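Local coordinates for periplasmic binding protein (Thermotoga lettingae TMO, PDB 4RY8) that binds 5-methylthioribose in the cleft between its two lobes and probably delivers this sugar to a membrane transporter, at residues Lys14-Leu20 and Gly45-Ala51. Numbering follows the deposited sequence.
Sequences KNVRIAL and GVTLLEA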
ATOM      1  N   LYS C  14      -8.429 -39.638   2.049  1.00 49.60           N
ATOM      2  CA  LYS C  14      -7.843 -39.841   0.711  1.00 63.79           C
ATOM      3  C   LYS C  14      -8.927 -39.698  -0.372  1.00 44.74           C
ATOM      4  O   LYS C  14      -8.645 -39.227  -1.480  1.00 56.21           O
ATOM      5  CB  LYS C  14      -7.173 -41.227   0.585  1.00 65.95           C
ATOM      6  CG  LYS C  14      -6.065 -41.529   1.589  1.00 80.32           C
ATOM      7  CD  LYS C  14      -4.780 -40.761   1.299  1.00101.27           C
ATOM      8  CE  LYS C  14      -3.814 -40.815   2.479  1.00 96.40           C
ATOM      9  NZ  LYS C  14      -4.395 -40.312   3.761  1.00 56.53           N
ATOM     10  N   ASN C  15     -10.164 -40.092  -0.046  1.00 45.56           N
ATOM     11  CA  ASN C  15     -11.310 -39.913  -0.949  1.00 46.67           C
ATOM     12  C   ASN C  15     -11.516 -38.479  -1.380  1.00 41.86           C
ATOM     13  O   ASN C  15     -12.027 -38.243  -2.470  1.00 45.51           O
ATOM     14  CB  ASN C  15     -12.616 -40.397  -0.313  1.00 44.73           C
ATOM     15  CG  ASN C  15     -12.679 -41.899  -0.161  1.00 59.39           C
ATOM     16  OD1 ASN C  15     -13.520 -42.414   0.576  1.00 61.84           O
ATOM     17  ND2 ASN C  15     -11.788 -42.613  -0.843  1.00 53.40           N
ATOM     18  N   VAL C  16     -11.141 -37.522  -0.528  1.00 42.54           N
ATOM     19  CA  VAL C  16     -11.192 -36.094  -0.901  1.00 39.90           C
ATOM     20  C   VAL C  16     -10.124 -35.789  -1.952  1.00 49.12           C
ATOM     21  O   VAL C  16      -8.909 -35.846  -1.657  1.00 33.76           O
ATOM     22  CB  VAL C  16     -10.965 -35.153   0.307  1.00 44.98           C
ATOM     23  CG1 VAL C  16     -11.018 -33.678  -0.141  1.00 40.07           C
ATOM     24  CG2 VAL C  16     -11.987 -35.441   1.396  1.00 39.16           C
ATOM     25  N   ARG C  17     -10.572 -35.465  -3.169  1.00 35.30           N
ATOM     26  CA  ARG C  17      -9.661 -35.173  -4.273  1.00 34.29           C
ATOM     27  C   ARG C  17      -9.711 -33.697  -4.637  1.00 33.85           C
ATOM     28  O   ARG C  17     -10.768 -33.154  -4.900  1.00 32.56           O
ATOM     29  CB  ARG C  17      -9.991 -36.050  -5.488  1.00 36.36           C
ATOM     30  CG  ARG C  17      -9.642 -37.527  -5.263  1.00 39.94           C
ATOM     31  CD  ARG C  17     -10.005 -38.413  -6.439  1.00 42.78           C
ATOM     32  NE  ARG C  17     -11.426 -38.263  -6.764  1.00 57.24           N
ATOM     33  CZ  ARG C  17     -11.916 -37.996  -7.974  1.00 51.66           C
ATOM     34  NH1 ARG C  17     -11.121 -37.893  -9.039  1.00 75.70           N
ATOM     35  NH2 ARG C  17     -13.222 -37.854  -8.124  1.00 52.10           N
ATOM     36  N   ILE C  18      -8.544 -33.060  -4.647  1.00 35.41           N
ATOM     37  CA  ILE C  18      -8.410 -31.638  -4.950  1.00 32.10           C
ATOM     38  C   ILE C  18      -7.448 -31.487  -6.132  1.00 33.98           C
ATOM     39  O   ILE C  18      -6.303 -31.952  -6.072  1.00 33.51           O
ATOM     40  CB  ILE C  18      -7.873 -30.870  -3.724  1.00 30.34           C
ATOM     41  CG1 ILE C  18      -8.894 -30.919  -2.578  1.00 33.13           C
ATOM     42  CG2 ILE C  18      -7.505 -29.432  -4.058  1.00 28.51           C
ATOM     43  CD1 ILE C  18      -8.259 -30.646  -1.237  1.00 40.80           C
ATOM     44  N   ALA C  19      -7.918 -30.831  -7.193  1.00 28.96           N
ATOM     45  CA  ALA C  19      -7.122 -30.612  -8.396  1.00 28.04           C
ATOM     46  C   ALA C  19      -6.512 -29.222  -8.426  1.00 26.68           C
ATOM     47  O   ALA C  19      -7.196 -28.214  -8.223  1.00 27.41           O
ATOM     48  CB  ALA C  19      -7.978 -30.821  -9.645  1.00 26.82           C
ATOM     49  N   LEU C  20      -5.227 -29.173  -8.720  1.00 24.65           N
ATOM     50  CA  LEU C  20      -4.503 -27.934  -8.830  1.00 25.97           C
ATOM     51  C   LEU C  20      -4.214 -27.767 -10.294  1.00 23.22           C
ATOM     52  O   LEU C  20      -3.478 -28.564 -10.885  1.00 31.33           O
ATOM     53  CB  LEU C  20      -3.187 -28.001  -8.028  1.00 24.17           C
ATOM     54  CG  LEU C  20      -2.232 -26.836  -8.281  1.00 23.65           C
ATOM     55  CD1 LEU C  20      -2.855 -25.465  -7.974  1.00 27.27           C
ATOM     56  CD2 LEU C  20      -0.960 -26.973  -7.477  1.00 29.77           C
ATOM     57  N   GLY C  45      -4.159 -35.540   4.712  1.00 48.48           N
ATOM     58  CA  GLY C  45      -4.382 -36.908   4.282  1.00 53.82           C
ATOM     59  C   GLY C  45      -5.213 -36.943   3.016  1.00 39.97           C
ATOM     60  O   GLY C  45      -5.715 -37.996   2.641  1.00 42.33           O
ATOM     61  N   VAL C  46      -5.380 -35.798   2.363  1.00 43.15           N
ATOM     62  CA  VAL C  46      -6.173 -35.740   1.122  1.00 44.99           C
ATOM     63  C   VAL C  46      -5.319 -36.002  -0.099  1.00 40.72           C
ATOM     64  O   VAL C  46      -4.090 -35.917  -0.051  1.00 39.42           O
ATOM     65  CB  VAL C  46      -6.904 -34.368   0.893  1.00 37.62           C
ATOM     66  CG1 VAL C  46      -7.877 -34.067   2.018  1.00 37.85           C
ATOM     67  CG2 VAL C  46      -5.914 -33.226   0.663  1.00 42.76           C
ATOM     68  N   THR C  47      -6.003 -36.255  -1.213  1.00 36.23           N
ATOM     69  CA  THR C  47      -5.366 -36.548  -2.488  1.00 37.41           C
ATOM     70  C   THR C  47      -5.317 -35.286  -3.338  1.00 39.10           C
ATOM     71  O   THR C  47      -6.356 -34.677  -3.620  1.00 34.88           O
ATOM     72  CB  THR C  47      -6.157 -37.648  -3.217  1.00 42.17           C
ATOM     73  OG1 THR C  47      -6.169 -38.825  -2.396  1.00 37.89           O
ATOM     74  CG2 THR C  47      -5.553 -37.988  -4.561  1.00 41.06           C
ATOM     75  N   LEU C  48      -4.102 -34.884  -3.706  1.00 37.10           N
ATOM     76  CA  LEU C  48      -3.877 -33.718  -4.536  1.00 33.00           C
ATOM     77  C   LEU C  48      -3.489 -34.166  -5.928  1.00 38.01           C
ATOM     78  O   LEU C  48      -2.526 -34.905  -6.100  1.00 34.96           O
ATOM     79  CB  LEU C  48      -2.773 -32.829  -3.946  1.00 33.51           C
ATOM     80  CG  LEU C  48      -2.304 -31.592  -4.723  1.00 41.60           C
ATOM     81  CD1 LEU C  48      -3.458 -30.624  -4.969  1.00 46.35           C
ATOM     82  CD2 LEU C  48      -1.161 -30.913  -3.976  1.00 53.59           C
ATOM     83  N   LEU C  49      -4.253 -33.711  -6.918  1.00 34.08           N
ATOM     84  CA  LEU C  49      -3.955 -33.921  -8.329  1.00 32.32           C
ATOM     85  C   LEU C  49      -3.445 -32.595  -8.883  1.00 39.07           C
ATOM     86  O   LEU C  49      -3.864 -31.527  -8.431  1.00 34.49           O
ATOM     87  CB  LEU C  49      -5.225 -34.355  -9.096  1.00 34.13           C
ATOM     88  CG  LEU C  49      -5.997 -35.565  -8.567  1.00 40.71           C
ATOM     89  CD1 LEU C  49      -7.296 -35.772  -9.325  1.00 60.86           C
ATOM     90  CD2 LEU C  49      -5.138 -36.815  -8.647  1.00 44.16           C
ATOM     91  N   GLU C  50      -2.565 -32.670  -9.879  1.00 38.72           N
ATOM     92  CA  GLU C  50      -1.819 -31.524 -10.377  1.00 36.32           C
ATOM     93  C   GLU C  50      -1.863 -31.564 -11.906  1.00 40.22           C
ATOM     94  O   GLU C  50      -1.707 -32.620 -12.518  1.00 38.02           O
ATOM     95  CB  GLU C  50      -0.359 -31.600  -9.887  1.00 40.30           C
ATOM     96  CG  GLU C  50      -0.177 -32.361  -8.572  1.00 88.22           C
ATOM     97  CD  GLU C  50       1.264 -32.437  -8.073  1.00122.14           C
ATOM     98  OE1 GLU C  50       2.210 -32.358  -8.900  1.00 56.85           O
ATOM     99  OE2 GLU C  50       1.443 -32.594  -6.835  1.00 45.97           O
ATOM    100  N   ALA C  51      -2.087 -30.425 -12.529  1.00 31.87           N
ATOM    101  CA  ALA C  51      -1.998 -30.333 -13.991  1.00 32.08           C
ATOM    102  C   ALA C  51      -1.453 -28.948 -14.284  1.00 46.20           C
ATOM    103  O   ALA C  51      -1.818 -27.986 -13.615  1.00 34.39           O
ATOM    104  CB  ALA C  51      -3.362 -30.523 -14.611  1.00 33.24           C
TER
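R17, I18, A19 and L20 pair in parallel with T47, L48, L49 and E50; the axes of strands 17-20 and 47-51 approach to 4.6 Å with an angle of 23° between their directions. Five backbone hydrogen bonds fix the register: T47 N to V16 O, I18 N to T47 O, L49 N to I18 O, L20 N to L49 O and A51 N to L20 O. N-H...O angles of 153° or more show them to be fairly straight. CA-H...O contacts accompany them, among them R17 CA to T47 O at 3.4 Å.

Two side-chain bonds secure the entry to the pair. T47 OG1 donates to K14 O at 2.7 Å, meeting a lone pair in the carbonyl plane; chi1 of -60° turns the hydroxyl beside its own backbone N, leaving CG2 near R17 CG. K14 bends at chi2 and chi4, which curls the ammonium back to G45 O (NZ to O 2.9 Å), tilted from that carbonyl plane. G45, the first residue beyond helix 28-44 to leave helical geometry, has positive phi.

Apolar contacts begin before the strands pair, where V46 CG1 lies 3.7 Å from V16 CB, while its other methyl, CG2, meets I18 CD1 at 4.0 Å. Further along, on the face shared by I18, L48 and L20, L48 CD1 reaches over I18 O and packs on L20 CB (4.0 Å). Helix 28-44 backs this side, A41 touching V46 and L48 and L34 touching L20. Across the sheet, F67 of helix 57-69 packs on A19 and L49, and R17 NH2 hydrogen-bonds Q70 O.

Strand, helix and returning strand thus form a beta-alpha-beta unit of the Rossmann-like lobe, with 47-52 outermost in its sheet within the chain. The chemistry implies a backbone-defined register, reinforced by polar side chains where the strands begin and by aliphatic packing beneath the helix.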